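Local coordinates for protein phosphoglycerate oxidoreductase (Rhizobium etli, PDB 4HY3) that is probably an NAD(P)H-dependent oxidoreductase of the D-2-hydroxyacid dehydrogenase family, with hydroxypyruvate or glyoxylate as its likely substrate, at residues G176-I181 / R199-V204; S266-V271 / S289-E294; G127-E132 / D320-K325. All blocks are in the same frame, centred on the assembly; numbering follows the deposited sequence.

Contact 1. Residues G176-I181 / R199-V204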
loop_
_atom_site.group_PDB
_atom_site.type_symbol
_atom_site.label_atom_id
_atom_site.label_comp_id
_atom_site.label_asym_id
_atom_site.label_seq_id
_atom_site.Cartn_x
_atom_site.Cartn_y
_atom_site.Cartn_z
ATOM N N GLY A 176 -6.938 15.335 -4.266
ATOM C CA GLY A 176 -8.394 15.608 -4.347
ATOM C C GLY A 176 -9.398 14.454 -4.189
ATOM O O GLY A 176 -9.615 13.995 -3.073
ATOM N N SER A 177 -10.029 13.946 -5.248
ATOM C CA SER A 177 -9.867 14.271 -6.652
ATOM C C SER A 177 -10.615 13.172 -7.366
ATOM O O SER A 177 -10.576 12.006 -6.942
ATOM C CB SER A 177 -8.423 14.176 -7.087
ATOM O OG SER A 177 -8.262 14.611 -8.431
ATOM N N GLU A 178 -11.286 13.521 -8.454
ATOM C CA GLU A 178 -12.078 12.535 -9.173
ATOM C C GLU A 178 -11.397 12.073 -10.459
ATOM O O GLU A 178 -11.309 12.848 -11.443
ATOM C CB GLU A 178 -13.470 13.088 -9.484
ATOM C CG GLU A 178 -14.290 13.533 -8.269
ATOM C CD GLU A 178 -15.351 12.522 -7.893
ATOM O OE1 GLU A 178 -15.005 11.325 -7.791
ATOM O OE2 GLU A 178 -16.520 12.926 -7.701
ATOM N N ILE A 179 -10.921 10.814 -10.452
ATOM C CA ILE A 179 -10.323 10.221 -11.670
ATOM C C ILE A 179 -11.183 9.184 -12.352
ATOM O O ILE A 179 -11.647 8.235 -11.717
ATOM C CB ILE A 179 -8.958 9.555 -11.428
ATOM C CG1 ILE A 179 -7.948 10.572 -10.916
ATOM C CG2 ILE A 179 -8.458 8.929 -12.724
ATOM C CD1 ILE A 179 -6.873 9.971 -10.042
ATOM N N GLY A 180 -11.345 9.357 -13.657
ATOM C CA GLY A 180 -12.014 8.359 -14.476
ATOM C C GLY A 180 -11.203 7.772 -15.618
ATOM O O GLY A 180 -10.507 8.470 -16.389
ATOM N N ILE A 181 -11.314 6.463 -15.746
ATOM C CA ILE A 181 -10.579 5.756 -16.775
ATOM C C ILE A 181 -11.529 5.108 -17.803
ATOM O O ILE A 181 -12.374 4.265 -17.451
ATOM C CB ILE A 181 -9.633 4.737 -16.125
ATOM C CG1 ILE A 181 -8.802 5.444 -15.062
ATOM C CG2 ILE A 181 -8.710 4.139 -17.165
ATOM C CD1 ILE A 181 -7.947 4.506 -14.224
ATOM N N ARG A 199 -4.482 8.798 -3.202
ATOM C CA ARG A 199 -5.701 8.621 -2.412
ATOM C C ARG A 199 -6.899 9.390 -2.997
ATOM O O ARG A 199 -7.679 9.981 -2.260
ATOM C CB ARG A 199 -5.461 9.001 -0.946
ATOM C CG ARG A 199 -4.591 8.014 -0.165
ATOM C CD ARG A 199 -3.113 8.390 -0.202
ATOM N NE ARG A 199 -2.251 7.545 0.640
ATOM C CZ ARG A 199 -1.353 6.660 0.185
ATOM N NH1 ARG A 199 -1.183 6.464 -1.115
ATOM N NH2 ARG A 199 -0.615 5.954 1.035
ATOM N N ALA A 200 -7.006 9.366 -4.327
ATOM C CA ALA A 200 -8.090 9.948 -5.122
ATOM C C ALA A 200 -9.257 8.962 -5.351
ATOM O O ALA A 200 -9.191 7.811 -4.912
ATOM C CB ALA A 200 -7.529 10.390 -6.461
ATOM N N ARG A 201 -10.318 9.410 -6.028
ATOM C CA ARG A 201 -11.432 8.523 -6.384
ATOM C C ARG A 201 -11.435 8.058 -7.869
ATOM O O ARG A 201 -11.496 8.873 -8.830
ATOM C CB ARG A 201 -12.761 9.159 -5.992
ATOM C CG ARG A 201 -14.003 8.386 -6.395
ATOM C CD ARG A 201 -15.021 8.550 -5.299
ATOM N NE ARG A 201 -16.390 8.367 -5.758
ATOM C CZ ARG A 201 -17.288 7.595 -5.149
ATOM N NH1 ARG A 201 -16.966 6.906 -4.054
ATOM N NH2 ARG A 201 -18.512 7.506 -5.649
ATOM N N ILE A 202 -11.375 6.739 -8.051
ATOM C CA ILE A 202 -11.112 6.200 -9.377
ATOM C C ILE A 202 -12.245 5.357 -9.972
ATOM O O ILE A 202 -12.463 4.188 -9.570
ATOM C CB ILE A 202 -9.757 5.451 -9.427
ATOM C CG1 ILE A 202 -8.631 6.388 -8.983
ATOM C CG2 ILE A 202 -9.500 4.931 -10.839
ATOM C CD1 ILE A 202 -7.338 5.692 -8.654
ATOM N N ARG A 203 -12.937 5.968 -10.942
ATOM C CA ARG A 203 -14.062 5.362 -11.671
ATOM C C ARG A 203 -13.579 4.793 -12.967
ATOM O O ARG A 203 -12.922 5.483 -13.744
ATOM C CB ARG A 203 -15.145 6.399 -11.992
ATOM C CG ARG A 203 -16.084 6.690 -10.840
ATOM C CD ARG A 203 -17.228 7.567 -11.296
ATOM N NE ARG A 203 -17.811 8.335 -10.199
ATOM C CZ ARG A 203 -17.389 9.539 -9.829
ATOM N NH1 ARG A 203 -16.358 10.104 -10.463
ATOM N NH2 ARG A 203 -17.993 10.174 -8.831
ATOM N N VAL A 204 -13.937 3.544 -13.215
ATOM C CA VAL A 204 -13.448 2.832 -14.381
ATOM C C VAL A 204 -14.609 2.277 -15.187
ATOM O O VAL A 204 -15.506 1.640 -14.647
ATOM C CB VAL A 204 -12.490 1.670 -13.980
ATOM C CG1 VAL A 204 -12.207 0.731 -15.160
ATOM C CG2 VAL A 204 -11.180 2.221 -13.441
#
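Arg203 reaches back along the sheet to Glu178, beside Arg201 on the neighbouring parallel strand. Arg203 CB lies 4.0 Å from Ile179 O. From there the chain runs extended from CG to NE, which brings the guanidinium to the carboxylate. Arg203 NH1 forms a salt bridge with Glu178 OE1 at 3.2 Å, while Arg203 NH2 gives Glu178 OE2 a weak hydrogen bond at 3.3 Å. The two flat groups are tilted by 45°, and only OE2 lies in the guanidinium plane. OE1 also has a long salt bridge to Arg201 NE, whose guanidinium has its stronger partner in Glu220. Glu178 OE2 has a further salt bridge to Arg257, and glutamate suits a place ringed by three arginines.

Ile179, Ile181, Ile202 and Val204 fill the other face of the sheet, where branched aliphatics pack well. Ile181 CD1 meets Ile202 CG2 at 3.7 Å. Within the sheet Arg203 both gives and accepts a backbone bond, Arg203 N meeting Ile179 O at 2.7 Å. The strands belong to the first beta-alpha-beta unit of the Rossmann-type domain. Helix 186-195 covers the isoleucine face, helix 224-229 touches Arg203, and strand 233-236 pairs with the far edge of strand 178-182.

Contact 2. Residues S266-V271 / S289-E294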
loop_
_atom_site.group_PDB
_atom_site.type_symbol
_atom_site.label_atom_id
_atom_site.label_comp_id
_atom_site.label_asym_id
_atom_site.label_seq_id
_atom_site.Cartn_x
_atom_site.Cartn_y
_atom_site.Cartn_z
ATOM N N SER A 266 -4.414 6.087 -25.939
ATOM C CA SER A 266 -4.486 4.980 -26.881
ATOM C C SER A 266 -5.523 5.275 -27.936
ATOM O O SER A 266 -6.648 5.662 -27.601
ATOM C CB SER A 266 -4.917 3.726 -26.149
ATOM O OG SER A 266 -6.205 3.931 -25.568
ATOM N N ARG A 267 -5.152 5.094 -29.200
ATOM C CA ARG A 267 -6.131 4.975 -30.263
ATOM C C ARG A 267 -6.839 6.316 -30.492
ATOM O O ARG A 267 -7.746 6.689 -29.741
ATOM C CB ARG A 267 -7.129 3.856 -29.884
ATOM C CG ARG A 267 -7.631 2.976 -31.018
ATOM C CD ARG A 267 -6.562 2.072 -31.618
ATOM N NE ARG A 267 -6.991 1.538 -32.917
ATOM C CZ ARG A 267 -6.348 1.726 -34.064
ATOM N NH1 ARG A 267 -5.227 2.427 -34.090
ATOM N NH2 ARG A 267 -6.827 1.212 -35.190
ATOM N N ALA A 268 -6.432 7.043 -31.525
ATOM C CA ALA A 268 -7.058 8.338 -31.803
ATOM C C ALA A 268 -8.414 8.163 -32.463
ATOM O O ALA A 268 -9.273 9.049 -32.392
ATOM C CB ALA A 268 -6.163 9.205 -32.672
ATOM N N ASP A 269 -8.614 7.010 -33.092
ATOM C CA ASP A 269 -9.826 6.796 -33.856
ATOM C C ASP A 269 -11.126 6.736 -33.013
ATOM O O ASP A 269 -12.222 6.664 -33.568
ATOM C CB ASP A 269 -9.666 5.607 -34.840
ATOM C CG ASP A 269 -9.438 4.257 -34.143
ATOM O OD1 ASP A 269 -9.862 4.085 -32.984
ATOM O OD2 ASP A 269 -8.854 3.347 -34.779
ATOM N N VAL A 270 -10.999 6.804 -31.686
ATOM C CA VAL A 270 -12.158 6.657 -30.785
ATOM C C VAL A 270 -12.895 7.965 -30.490
ATOM O O VAL A 270 -14.059 7.930 -30.065
ATOM C CB VAL A 270 -11.793 5.974 -29.440
ATOM C CG1 VAL A 270 -11.031 4.688 -29.682
ATOM C CG2 VAL A 270 -10.993 6.896 -28.539
ATOM N N VAL A 271 -12.204 9.097 -30.696
ATOM C CA VAL A 271 -12.722 10.451 -30.399
ATOM C C VAL A 271 -12.893 11.206 -31.689
ATOM O O VAL A 271 -12.230 10.877 -32.670
ATOM C CB VAL A 271 -11.760 11.321 -29.520
ATOM C CG1 VAL A 271 -11.542 10.704 -28.142
ATOM C CG2 VAL A 271 -10.442 11.654 -30.246
ATOM N N SER A 289 -2.960 14.704 -25.628
ATOM C CA SER A 289 -2.954 13.399 -26.251
ATOM C C SER A 289 -1.542 13.046 -26.696
ATOM O O SER A 289 -0.720 13.948 -26.905
ATOM C CB SER A 289 -3.890 13.356 -27.460
ATOM O OG SER A 289 -3.778 12.100 -28.129
ATOM N N ASP A 290 -1.297 11.739 -26.848
ATOM C CA ASP A 290 -0.072 11.207 -27.439
ATOM C C ASP A 290 -0.343 10.603 -28.793
ATOM O O ASP A 290 0.573 10.236 -29.512
ATOM C CB ASP A 290 0.589 10.148 -26.540
ATOM C CG ASP A 290 2.018 9.823 -26.982
ATOM O OD1 ASP A 290 2.901 10.727 -26.996
ATOM O OD2 ASP A 290 2.252 8.660 -27.344
ATOM N N VAL A 291 -1.609 10.494 -29.148
ATOM C CA VAL A 291 -1.952 9.898 -30.425
ATOM C C VAL A 291 -2.822 10.875 -31.219
ATOM O O VAL A 291 -3.474 11.744 -30.643
ATOM C CB VAL A 291 -2.585 8.501 -30.222
ATOM C CG1 VAL A 291 -3.954 8.629 -29.561
ATOM C CG2 VAL A 291 -2.652 7.711 -31.536
ATOM N N TYR A 292 -2.785 10.766 -32.541
ATOM C CA TYR A 292 -3.411 11.760 -33.419
ATOM C C TYR A 292 -4.072 11.082 -34.611
ATOM O O TYR A 292 -3.688 9.965 -34.961
ATOM C CB TYR A 292 -2.377 12.793 -33.866
ATOM C CG TYR A 292 -1.920 13.595 -32.706
ATOM C CD1 TYR A 292 -2.593 14.739 -32.331
ATOM C CD2 TYR A 292 -0.847 13.181 -31.933
ATOM C CE1 TYR A 292 -2.196 15.470 -31.221
ATOM C CE2 TYR A 292 -0.450 13.895 -30.823
ATOM C CZ TYR A 292 -1.136 15.031 -30.476
ATOM O OH TYR A 292 -0.744 15.737 -29.387
ATOM N N PRO A 293 -5.064 11.746 -35.237
ATOM C CA PRO A 293 -5.819 11.096 -36.310
ATOM C C PRO A 293 -4.938 10.731 -37.493
ATOM O O PRO A 293 -5.273 9.810 -38.240
ATOM C CB PRO A 293 -6.849 12.149 -36.718
ATOM C CG PRO A 293 -6.230 13.453 -36.336
ATOM C CD PRO A 293 -5.404 13.177 -35.109
ATOM N N GLU A 294 -3.819 11.435 -37.652
ATOM C CA GLU A 294 -2.830 11.099 -38.677
ATOM C C GLU A 294 -1.381 11.304 -38.169
ATOM O O GLU A 294 -1.076 12.305 -37.498
ATOM C CB GLU A 294 -3.103 11.900 -39.944
ATOM C CG GLU A 294 -2.373 11.385 -41.168
ATOM C CD GLU A 294 -2.284 12.436 -42.257
ATOM O OE1 GLU A 294 -3.119 13.372 -42.261
ATOM O OE2 GLU A 294 -1.374 12.322 -43.108
#
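The carbonyl oxygen of Val291, whose side chain packs against Ala268, accepts a hydrogen bond of 2.6 Å from Ser289 OG, which lies in the carbonyl plane, on a lone pair (C=O...O angle 128°). Ser289 ends strand 286-289 of the parallel Rossmann-type sheet, Val291 lies in the loop that follows, and Ala268 lies in the corresponding loop after the adjacent strand, 261-264. The C-terminal ends of such strands are where dinucleotide-binding folds commonly place their cofactor, and Ser266 is near the glycine-rich pattern that probably serves that purpose.

The contact itself is apolar. Val291 puts CG1 between its backbone N and carbonyl carbon (chi1 68°), which directs this methyl at the neighbouring backbone, 3.5 Å from Ala268 N and 3.7 Å from Arg267 N. Val291 CG1 is also 3.9 Å from Ala268 CB, with CG2 close by. Replacing Val291 with a glycine would remove both methyls and would probably open a gap over the Arg267-Ala268 backbone, leaving the two loops freer to shift. Alanine suits the other side because its single methyl fits close to the main chain of Tyr292. The side chain of Tyr292 leaves away from the 266-271 segment and packs on strand 309-311 and on Phe156 of the second subunit. Across the loops, Ala268 CB rests 3.4 Å from Tyr292 C and 3.8 Å from Pro293 N.

Contact 3. Residues G127-E132 / D320-K325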
loop_
_atom_site.group_PDB
_atom_site.type_symbol
_atom_site.label_atom_id
_atom_site.label_comp_id
_atom_site.label_asym_id
_atom_site.label_seq_id
_atom_site.Cartn_x
_atom_site.Cartn_y
_atom_site.Cartn_z
ATOM N N GLY A 127 3.213 -7.334 -25.167
ATOM C CA GLY A 127 2.715 -5.965 -25.237
ATOM C C GLY A 127 2.550 -5.240 -23.910
ATOM O O GLY A 127 2.483 -4.007 -23.876
ATOM N N GLN A 128 2.489 -5.976 -22.802
ATOM C CA GLN A 128 2.308 -5.289 -21.534
ATOM C C GLN A 128 3.538 -4.513 -21.085
ATOM O O GLN A 128 3.460 -3.720 -20.150
ATOM C CB GLN A 128 1.762 -6.193 -20.449
ATOM C CG GLN A 128 2.769 -7.147 -19.899
ATOM C CD GLN A 128 2.400 -7.538 -18.503
ATOM O OE1 GLN A 128 1.683 -6.803 -17.813
ATOM N NE2 GLN A 128 2.880 -8.702 -18.072
ATOM N N VAL A 129 4.660 -4.723 -21.770
ATOM C CA VAL A 129 5.843 -3.901 -21.532
ATOM C C VAL A 129 5.584 -2.414 -21.760
ATOM O O VAL A 129 6.278 -1.578 -21.227
ATOM C CB VAL A 129 7.070 -4.336 -22.368
ATOM C CG1 VAL A 129 7.419 -5.792 -22.098
ATOM C CG2 VAL A 129 6.876 -4.052 -23.861
ATOM N N PHE A 130 4.580 -2.083 -22.551
ATOM C CA PHE A 130 4.360 -0.694 -22.883
ATOM C C PHE A 130 3.468 0.003 -21.891
ATOM O O PHE A 130 3.200 1.189 -22.069
ATOM C CB PHE A 130 3.736 -0.584 -24.252
ATOM C CG PHE A 130 4.644 -1.007 -25.366
ATOM C CD1 PHE A 130 5.889 -0.396 -25.545
ATOM C CD2 PHE A 130 4.252 -1.993 -26.251
ATOM C CE1 PHE A 130 6.729 -0.780 -26.561
ATOM C CE2 PHE A 130 5.078 -2.368 -27.289
ATOM C CZ PHE A 130 6.322 -1.758 -27.440
ATOM N N ALA A 131 3.000 -0.720 -20.863
ATOM C CA ALA A 131 2.098 -0.158 -19.880
ATOM C C ALA A 131 2.804 0.866 -19.020
ATOM O O ALA A 131 2.403 2.027 -18.994
ATOM C CB ALA A 131 1.492 -1.241 -19.016
ATOM N N GLU A 132 3.847 0.457 -18.313
ATOM C CA GLU A 132 4.488 1.327 -17.330
ATOM C C GLU A 132 4.956 2.619 -18.019
ATOM O O GLU A 132 4.626 3.724 -17.551
ATOM C CB GLU A 132 5.632 0.594 -16.619
ATOM C CG GLU A 132 6.237 1.319 -15.446
ATOM C CD GLU A 132 5.194 1.697 -14.411
ATOM O OE1 GLU A 132 4.498 0.788 -13.898
ATOM O OE2 GLU A 132 5.064 2.902 -14.097
ATOM N N ASP A 320 13.644 2.335 -24.697
ATOM C CA ASP A 320 14.540 1.184 -24.772
ATOM C C ASP A 320 14.202 0.173 -23.676
ATOM O O ASP A 320 13.988 -1.007 -23.970
ATOM C CB ASP A 320 16.035 1.538 -24.725
ATOM C CG ASP A 320 16.935 0.267 -24.834
ATOM O OD1 ASP A 320 16.809 -0.539 -25.815
ATOM O OD2 ASP A 320 17.742 0.038 -23.906
ATOM N N SER A 321 14.107 0.635 -22.431
ATOM C CA SER A 321 13.897 -0.268 -21.324
ATOM C C SER A 321 12.587 -1.078 -21.440
ATOM O O SER A 321 12.452 -2.153 -20.839
ATOM C CB SER A 321 13.952 0.491 -20.011
ATOM O OG SER A 321 12.818 1.296 -19.872
ATOM N N ALA A 322 11.630 -0.573 -22.220
ATOM C CA ALA A 322 10.398 -1.297 -22.459
ATOM C C ALA A 322 10.704 -2.480 -23.324
ATOM O O ALA A 322 10.240 -3.603 -23.064
ATOM C CB ALA A 322 9.380 -0.414 -23.141
ATOM N N PHE A 323 11.494 -2.228 -24.358
ATOM C CA PHE A 323 11.927 -3.274 -25.248
ATOM C C PHE A 323 12.842 -4.274 -24.577
ATOM O O PHE A 323 12.721 -5.452 -24.825
ATOM C CB PHE A 323 12.616 -2.655 -26.431
ATOM C CG PHE A 323 11.690 -1.909 -27.324
ATOM C CD1 PHE A 323 10.707 -2.575 -28.043
ATOM C CD2 PHE A 323 11.818 -0.534 -27.483
ATOM C CE1 PHE A 323 9.855 -1.880 -28.894
ATOM C CE2 PHE A 323 10.961 0.166 -28.337
ATOM C CZ PHE A 323 9.971 -0.508 -29.025
ATOM N N LYS A 324 13.735 -3.828 -23.703
ATOM C CA LYS A 324 14.606 -4.785 -23.013
ATOM C C LYS A 324 13.806 -5.692 -22.108
ATOM O O LYS A 324 14.243 -6.795 -21.788
ATOM C CB LYS A 324 15.701 -4.122 -22.182
ATOM C CG LYS A 324 16.647 -3.223 -22.942
ATOM C CD LYS A 324 17.295 -3.975 -24.083
ATOM C CE LYS A 324 18.454 -3.191 -24.636
ATOM N NZ LYS A 324 18.294 -3.287 -26.105
ATOM N N LYS A 325 12.640 -5.227 -21.680
ATOM C CA LYS A 325 11.793 -6.053 -20.827
ATOM C C LYS A 325 11.189 -7.207 -21.628
ATOM O O LYS A 325 10.912 -8.262 -21.093
ATOM C CB LYS A 325 10.712 -5.221 -20.122
ATOM C CG LYS A 325 10.917 -5.031 -18.629
ATOM C CD LYS A 325 9.591 -4.709 -17.927
ATOM C CE LYS A 325 9.175 -3.217 -18.052
ATOM N NZ LYS A 325 7.711 -2.911 -18.229
#
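Phe130 directs the edge of its ring at the face of Phe323 in an offset edge-to-face pair, with planes at 85° and centroids 5.6 Å apart. The leading atom is CZ of Phe130, 3.8 Å from Phe323 CE1. Both CB atoms start out away from the opposite segment, and with CG anti to the carbonyl carbon (chi1 -67° in Phe130, -69° in Phe323) the two rings swing round to meet. Phenylalanine suits both sites, since its ring reaches back to the contact and offers an edge and a face.

Val129 CG2 covers one face of the Phe130 ring, over its centre. The same valine sets its CB against Ala322 O at 3.3 Å, and its CG1 is 3.9 Å from Lys325 CB. The small Ala322 lets the backbones approach to 5.3 Å between Val129 CA and Ala322 CA. Lys325 slides past Val129, its NZ 3.6 Å from Val129 O, longer than a hydrogen bond, while Glu132 has its salt bridge with Arg193.

The contact joins the 3-10 segment 127-130 and the first residues of helix 131-147 to the start of helix 320-338, where the chain crosses between domains. Val129 also packs on Met326 and Met329, and Glu132 and Ala131 touch helix 186-195.

Overall arrangement
Contact 3 closes a loop of 187 residues, and contacts 1 and 2 come in series inside it. That loop carries the seven-stranded parallel sheet, around which both inner contacts are built: contact 1 joins two of its strands, and contact 2 joins loops that follow two others. Their centres lie about 23 Å apart. Contact 3 is about 25 Å from contact 1 and 20 Å from contact 2, centre to centre, and no two contacts touch. Chain before 127-132 and after 320-325 contributes to the six-stranded sheet of the other domain. Contacts 1 and 2 thus help build the probable NAD-binding domain, while contact 3 pairs its entry and exit.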